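Local coordinates for enoyl-acyl carrier protein reductase (Uncultured bacterium, PDB 6KIA) that probably reduces the enoyl double bond of acyl-carrier-protein-bound intermediates with NADH in fatty acid synthesis, and confers resistance to triclosan, at residues W113-R127 against A191-M203. Sequence-based numbering, arbitrary orientation.
Sequences WQDDKLDWAHIEKCR and ALLNSDLGKLILM
Asp196, in the first turn of helix 196-219, reaches the loop ahead of helix 120-146, and each atom of its side chain has an identifiable neighbour. CB lies 3.6 Å from Asp116 O. CG stands beside the backbone N and meets two side chains, Lys117 CD and Trp120 CZ2. At the tip the carboxylate oxygens divide the work. OD2 accepts from Leu118 N at 2.8 Å through its anti lone pair, with 164° at the hydrogen. A second, weak bond reaches Asp196 OD2 from Trp120 NE1 at 3.1 Å. OD1 takes a water that also bonds Asn194 O and Lys199 NZ; Lys117 NZ is 4.0 Å from Asp196 OD1, beyond a salt bridge.

The Trp120 ring, turned 66° from the carboxylate plane, fits as a knob among Asp196, Lys199, Leu200 and Met203. Its CZ3 makes an oblique Met-aromatic contact with Met203 SD at 3.5 Å. Deeper in, Ile123 CG2 packs on Leu200 CD1. Further along the helices, Met203 CB lies over one face of the Arg127 guanidinium, whose NE forms a salt bridge with Glu207. At the other end, Ser195 OG meets the rim of Trp113 in plane while N-capping the helix through Gly198 N.

The axes of 120-127 and 196-203 approach to 12.4 Å at closest and run 18° apart, a spacing bridged by Trp120, Arg127 and Met203. This is structural packing of loop and helix start, with Arg127 about 13 Å from the bound NADH. One straight and one weak N-H donor, with a water on the other oxygen, are consistent with a charged Asp196.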
loop_
_atom_site.group_PDB
_atom_site.type_symbol
_atom_site.label_atom_id
_atom_site.label_comp_id
_atom_site.label_asym_id
_atom_site.label_seq_id
_atom_site.Cartn_x
_atom_site.Cartn_y
_atom_site.Cartn_z
ATOM N N TRP A 113 -2.762 -15.540 24.868
ATOM C CA TRP A 113 -2.370 -15.536 23.457
ATOM C C TRP A 113 -0.858 -15.633 23.207
ATOM O O TRP A 113 -0.448 -16.224 22.211
ATOM C CB TRP A 113 -2.916 -14.288 22.748
ATOM C CG TRP A 113 -2.267 -13.007 23.145
ATOM C CD1 TRP A 113 -2.674 -12.155 24.127
ATOM C CD2 TRP A 113 -1.101 -12.414 22.555
ATOM N NE1 TRP A 113 -1.824 -11.077 24.198
ATOM C CE2 TRP A 113 -0.853 -11.208 23.239
ATOM C CE3 TRP A 113 -0.242 -12.784 21.509
ATOM C CZ2 TRP A 113 0.215 -10.376 22.920
ATOM C CZ3 TRP A 113 0.819 -11.965 21.204
ATOM C CH2 TRP A 113 1.037 -10.765 21.896
ATOM N N GLN A 114 -0.026 -15.091 24.096
ATOM C CA GLN A 114 1.418 -15.076 23.830
ATOM C C GLN A 114 2.002 -16.476 23.937
ATOM O O GLN A 114 3.027 -16.786 23.313
ATOM C CB GLN A 114 2.170 -14.160 24.796
ATOM C CG GLN A 114 2.115 -12.699 24.459
ATOM C CD GLN A 114 3.244 -11.903 25.089
ATOM O OE1 GLN A 114 4.420 -12.199 24.889
ATOM N NE2 GLN A 114 2.884 -10.892 25.870
ATOM N N ASP A 115 1.328 -17.319 24.704
ATOM C CA ASP A 115 1.826 -18.653 24.958
ATOM C C ASP A 115 1.033 -19.723 24.212
ATOM O O ASP A 115 1.458 -20.882 24.166
ATOM C CB ASP A 115 1.776 -18.923 26.461
ATOM C CG ASP A 115 2.816 -18.129 27.230
ATOM O OD1 ASP A 115 3.937 -17.937 26.713
ATOM O OD2 ASP A 115 2.505 -17.687 28.355
ATOM N N ASP A 116 -0.114 -19.348 23.635
ATOM C CA ASP A 116 -0.935 -20.314 22.884
ATOM C C ASP A 116 -0.210 -20.821 21.647
ATOM O O ASP A 116 0.449 -20.060 20.938
ATOM C CB ASP A 116 -2.284 -19.705 22.484
ATOM C CG ASP A 116 -3.301 -19.702 23.624
ATOM O OD1 ASP A 116 -3.157 -20.487 24.588
ATOM O OD2 ASP A 116 -4.260 -18.903 23.552
ATOM N N LYS A 117 -0.353 -22.115 21.376
ATOM C CA LYS A 117 0.363 -22.724 20.261
ATOM C C LYS A 117 -0.649 -23.239 19.250
ATOM O O LYS A 117 -1.744 -23.652 19.623
ATOM C CB LYS A 117 1.260 -23.859 20.756
ATOM C CG LYS A 117 2.438 -23.344 21.607
ATOM C CD LYS A 117 3.232 -22.248 20.941
ATOM C CE LYS A 117 4.291 -21.761 21.900
ATOM N NZ LYS A 117 5.155 -20.678 21.394
ATOM N N LEU A 118 -0.282 -23.230 17.971
ATOM C CA LEU A 118 -1.205 -23.643 16.921
ATOM C C LEU A 118 -0.817 -24.972 16.268
ATOM O O LEU A 118 0.362 -25.320 16.188
ATOM C CB LEU A 118 -1.305 -22.537 15.853
ATOM C CG LEU A 118 -1.960 -21.234 16.318
ATOM C CD1 LEU A 118 -1.783 -20.104 15.297
ATOM C CD2 LEU A 118 -3.437 -21.482 16.547
ATOM N N ASP A 119 -1.837 -25.703 15.826
ATOM C CA ASP A 119 -1.687 -26.916 15.027
ATOM C C ASP A 119 -1.259 -26.552 13.619
ATOM O O ASP A 119 -2.098 -26.300 12.744
ATOM C CB ASP A 119 -3.014 -27.685 15.013
ATOM C CG ASP A 119 -2.931 -29.024 14.283
ATOM O OD1 ASP A 119 -1.873 -29.363 13.711
ATOM O OD2 ASP A 119 -3.938 -29.759 14.324
ATOM N N TRP A 120 0.047 -26.554 13.391
ATOM C CA TRP A 120 0.573 -26.051 12.134
ATOM C C TRP A 120 0.295 -26.962 10.952
ATOM O O TRP A 120 0.243 -26.490 9.822
ATOM C CB TRP A 120 2.075 -25.787 12.252
ATOM C CG TRP A 120 2.375 -24.601 13.145
ATOM C CD1 TRP A 120 2.941 -24.632 14.393
ATOM C CD2 TRP A 120 2.068 -23.223 12.881
ATOM N NE1 TRP A 120 3.029 -23.353 14.907
ATOM C CE2 TRP A 120 2.504 -22.472 13.994
ATOM C CE3 TRP A 120 1.484 -22.547 11.801
ATOM C CZ2 TRP A 120 2.364 -21.089 14.060
ATOM C CZ3 TRP A 120 1.349 -21.166 11.873
ATOM C CH2 TRP A 120 1.787 -20.457 12.992
ATOM N N ALA A 121 0.095 -28.254 11.207
ATOM C CA ALA A 121 -0.294 -29.181 10.151
ATOM C C ALA A 121 -1.655 -28.797 9.597
ATOM O O ALA A 121 -1.843 -28.721 8.368
ATOM C CB ALA A 121 -0.309 -30.601 10.673
ATOM N N HIS A 122 -2.595 -28.512 10.499
ATOM C CA HIS A 122 -3.924 -28.121 10.061
ATOM C C HIS A 122 -3.873 -26.760 9.358
ATOM O O HIS A 122 -4.538 -26.555 8.338
ATOM C CB HIS A 122 -4.914 -28.069 11.223
ATOM C CG HIS A 122 -6.319 -27.790 10.790
ATOM N ND1 HIS A 122 -7.051 -28.679 10.031
ATOM C CD2 HIS A 122 -7.105 -26.701 10.955
ATOM C CE1 HIS A 122 -8.242 -28.165 9.782
ATOM N NE2 HIS A 122 -8.299 -26.963 10.328
ATOM N N ILE A 123 -3.067 -25.842 9.889
ATOM C CA ILE A 123 -2.967 -24.522 9.276
ATOM C C ILE A 123 -2.420 -24.653 7.854
ATOM O O ILE A 123 -2.839 -23.925 6.952
ATOM C CB ILE A 123 -2.102 -23.567 10.115
ATOM C CG1 ILE A 123 -2.902 -23.085 11.330
ATOM C CG2 ILE A 123 -1.671 -22.343 9.294
ATOM C CD1 ILE A 123 -2.076 -22.371 12.339
ATOM N N GLU A 124 -1.487 -25.578 7.656
ATOM C CA GLU A 124 -0.923 -25.819 6.333
ATOM C C GLU A 124 -1.989 -26.373 5.382
ATOM O O GLU A 124 -2.063 -25.992 4.197
ATOM C CB GLU A 124 0.259 -26.783 6.421
ATOM C CG GLU A 124 0.828 -27.181 5.062
ATOM C CD GLU A 124 1.195 -25.979 4.205
ATOM O OE1 GLU A 124 1.930 -25.094 4.692
ATOM O OE2 GLU A 124 0.745 -25.918 3.040
ATOM N N LYS A 125 -2.816 -27.278 5.899
ATOM C CA LYS A 125 -3.950 -27.766 5.113
ATOM C C LYS A 125 -4.873 -26.634 4.648
ATOM O O LYS A 125 -5.283 -26.555 3.475
ATOM C CB LYS A 125 -4.725 -28.798 5.917
ATOM C CG LYS A 125 -5.859 -29.473 5.171
ATOM C CD LYS A 125 -6.472 -30.567 6.031
ATOM C CE LYS A 125 -5.422 -31.165 6.968
ATOM N NZ LYS A 125 -6.006 -31.883 8.132
ATOM N N CYS A 126 -5.178 -25.743 5.578
ATOM C CA CYS A 126 -5.981 -24.556 5.270
ATOM C C CYS A 126 -5.308 -23.615 4.261
ATOM O O CYS A 126 -5.974 -23.054 3.375
ATOM C CB CYS A 126 -6.309 -23.791 6.557
ATOM S SG CYS A 126 -7.352 -24.704 7.726
ATOM N N ARG A 127 -4.002 -23.414 4.414
ATOM C CA ARG A 127 -3.243 -22.562 3.505
ATOM C C ARG A 127 -3.336 -23.110 2.095
ATOM O O ARG A 127 -3.531 -22.347 1.145
ATOM C CB ARG A 127 -1.768 -22.449 3.936
ATOM C CG ARG A 127 -0.940 -21.433 3.137
ATOM C CD ARG A 127 0.439 -21.181 3.739
ATOM N NE ARG A 127 0.933 -19.845 3.386
ATOM C CZ ARG A 127 2.071 -19.306 3.827
ATOM N NH1 ARG A 127 2.866 -19.993 4.638
ATOM N NH2 ARG A 127 2.419 -18.073 3.444
ATOM N N ALA A 191 6.818 -9.131 20.641
ATOM C CA ALA A 191 5.902 -9.967 21.423
ATOM C C ALA A 191 4.849 -10.616 20.517
ATOM O O ALA A 191 4.518 -11.801 20.657
ATOM C CB ALA A 191 5.232 -9.146 22.530
ATOM N N LEU A 192 4.318 -9.838 19.579
ATOM C CA LEU A 192 3.379 -10.397 18.621
ATOM C C LEU A 192 4.077 -11.378 17.690
ATOM O O LEU A 192 3.607 -12.503 17.476
ATOM C CB LEU A 192 2.724 -9.291 17.783
ATOM C CG LEU A 192 1.785 -9.787 16.682
ATOM C CD1 LEU A 192 0.631 -10.581 17.257
ATOM C CD2 LEU A 192 1.278 -8.618 15.817
ATOM N N LEU A 193 5.183 -10.936 17.098
ATOM C CA LEU A 193 5.795 -11.722 16.025
ATOM C C LEU A 193 6.377 -13.058 16.517
ATOM O O LEU A 193 6.464 -14.016 15.746
ATOM C CB LEU A 193 6.867 -10.899 15.301
ATOM C CG LEU A 193 6.359 -9.693 14.494
ATOM C CD1 LEU A 193 7.331 -9.339 13.387
ATOM C CD2 LEU A 193 4.964 -9.932 13.917
ATOM N N ASN A 194 6.762 -13.133 17.788
ATOM C CA ASN A 194 7.302 -14.387 18.325
ATOM C C ASN A 194 6.224 -15.382 18.748
ATOM O O ASN A 194 6.498 -16.577 18.935
ATOM C CB ASN A 194 8.220 -14.116 19.512
ATOM C CG ASN A 194 9.468 -13.349 19.128
ATOM O OD1 ASN A 194 9.949 -13.445 18.000
ATOM N ND2 ASN A 194 10.007 -12.585 20.078
ATOM N N SER A 195 4.998 -14.909 18.909
ATOM C CA SER A 195 3.902 -15.809 19.244
ATOM C C SER A 195 3.436 -16.606 18.012
ATOM O O SER A 195 3.704 -16.206 16.877
ATOM C CB SER A 195 2.728 -15.027 19.831
ATOM O OG SER A 195 2.119 -14.219 18.828
ATOM N N ASP A 196 2.745 -17.721 18.232
ATOM C CA ASP A 196 2.183 -18.471 17.107
ATOM C C ASP A 196 1.141 -17.624 16.381
ATOM O O ASP A 196 1.043 -17.679 15.154
ATOM C CB ASP A 196 1.584 -19.804 17.561
ATOM C CG ASP A 196 2.615 -20.912 17.622
ATOM O OD1 ASP A 196 3.828 -20.606 17.599
ATOM O OD2 ASP A 196 2.207 -22.091 17.668
ATOM N N LEU A 197 0.384 -16.824 17.134
ATOM C CA LEU A 197 -0.547 -15.864 16.513
ATOM C C LEU A 197 0.155 -14.975 15.470
ATOM O O LEU A 197 -0.313 -14.851 14.326
ATOM C CB LEU A 197 -1.193 -14.979 17.577
ATOM C CG LEU A 197 -2.109 -13.876 17.046
ATOM C CD1 LEU A 197 -3.315 -14.495 16.384
ATOM C CD2 LEU A 197 -2.508 -12.902 18.185
ATOM N N GLY A 198 1.278 -14.377 15.864
ATOM C CA GLY A 198 2.046 -13.500 14.988
ATOM C C GLY A 198 2.574 -14.261 13.784
ATOM O O GLY A 198 2.532 -13.767 12.659
ATOM N N LYS A 199 3.055 -15.480 14.016
ATOM C CA LYS A 199 3.578 -16.313 12.936
ATOM C C LYS A 199 2.503 -16.602 11.891
ATOM O O LYS A 199 2.762 -16.537 10.678
ATOM C CB LYS A 199 4.164 -17.614 13.516
ATOM C CG LYS A 199 5.466 -17.349 14.244
ATOM C CD LYS A 199 6.036 -18.576 14.976
ATOM C CE LYS A 199 7.291 -18.161 15.752
ATOM N NZ LYS A 199 7.926 -19.261 16.568
ATOM N N LEU A 200 1.294 -16.882 12.361
ATOM C CA LEU A 200 0.160 -17.119 11.471
ATOM C C LEU A 200 -0.167 -15.868 10.651
ATOM O O LEU A 200 -0.341 -15.932 9.417
ATOM C CB LEU A 200 -1.065 -17.545 12.285
ATOM C CG LEU A 200 -2.359 -17.660 11.493
ATOM C CD1 LEU A 200 -2.184 -18.692 10.376
ATOM C CD2 LEU A 200 -3.498 -18.051 12.414
ATOM N N ILE A 201 -0.244 -14.738 11.352
ATOM C CA ILE A 201 -0.507 -13.456 10.704
ATOM C C ILE A 201 0.539 -13.145 9.629
ATOM O O ILE A 201 0.180 -12.755 8.530
ATOM C CB ILE A 201 -0.573 -12.322 11.730
ATOM C CG1 ILE A 201 -1.830 -12.491 12.586
ATOM C CG2 ILE A 201 -0.566 -10.957 11.035
ATOM C CD1 ILE A 201 -1.892 -11.552 13.756
ATOM N N LEU A 202 1.819 -13.350 9.929
ATOM C CA LEU A 202 2.883 -13.122 8.944
ATOM C C LEU A 202 2.749 -14.044 7.721
ATOM O O LEU A 202 3.049 -13.635 6.607
ATOM C CB LEU A 202 4.256 -13.315 9.594
ATOM C CG LEU A 202 4.765 -12.216 10.532
ATOM C CD1 LEU A 202 5.986 -12.724 11.274
ATOM C CD2 LEU A 202 5.124 -10.979 9.751
ATOM N N MET A 203 2.330 -15.299 7.936
ATOM C CA MET A 203 2.058 -16.192 6.800
ATOM C C MET A 203 0.937 -15.616 5.905
ATOM O O MET A 203 1.021 -15.614 4.650
ATOM C CB MET A 203 1.677 -17.581 7.313
ATOM C CG MET A 203 2.792 -18.242 8.078
ATOM S SD MET A 203 2.259 -19.814 8.775
ATOM C CE MET A 203 1.172 -20.400 7.500
HETATM O O HOH W 1 -0.106 -17.484 19.943
HETATM O O HOH W 2 2.705 -18.610 21.062
HETATM O O HOH W 3 5.594 -13.394 22.438
HETATM O O HOH W 4 5.873 -19.149 18.732
#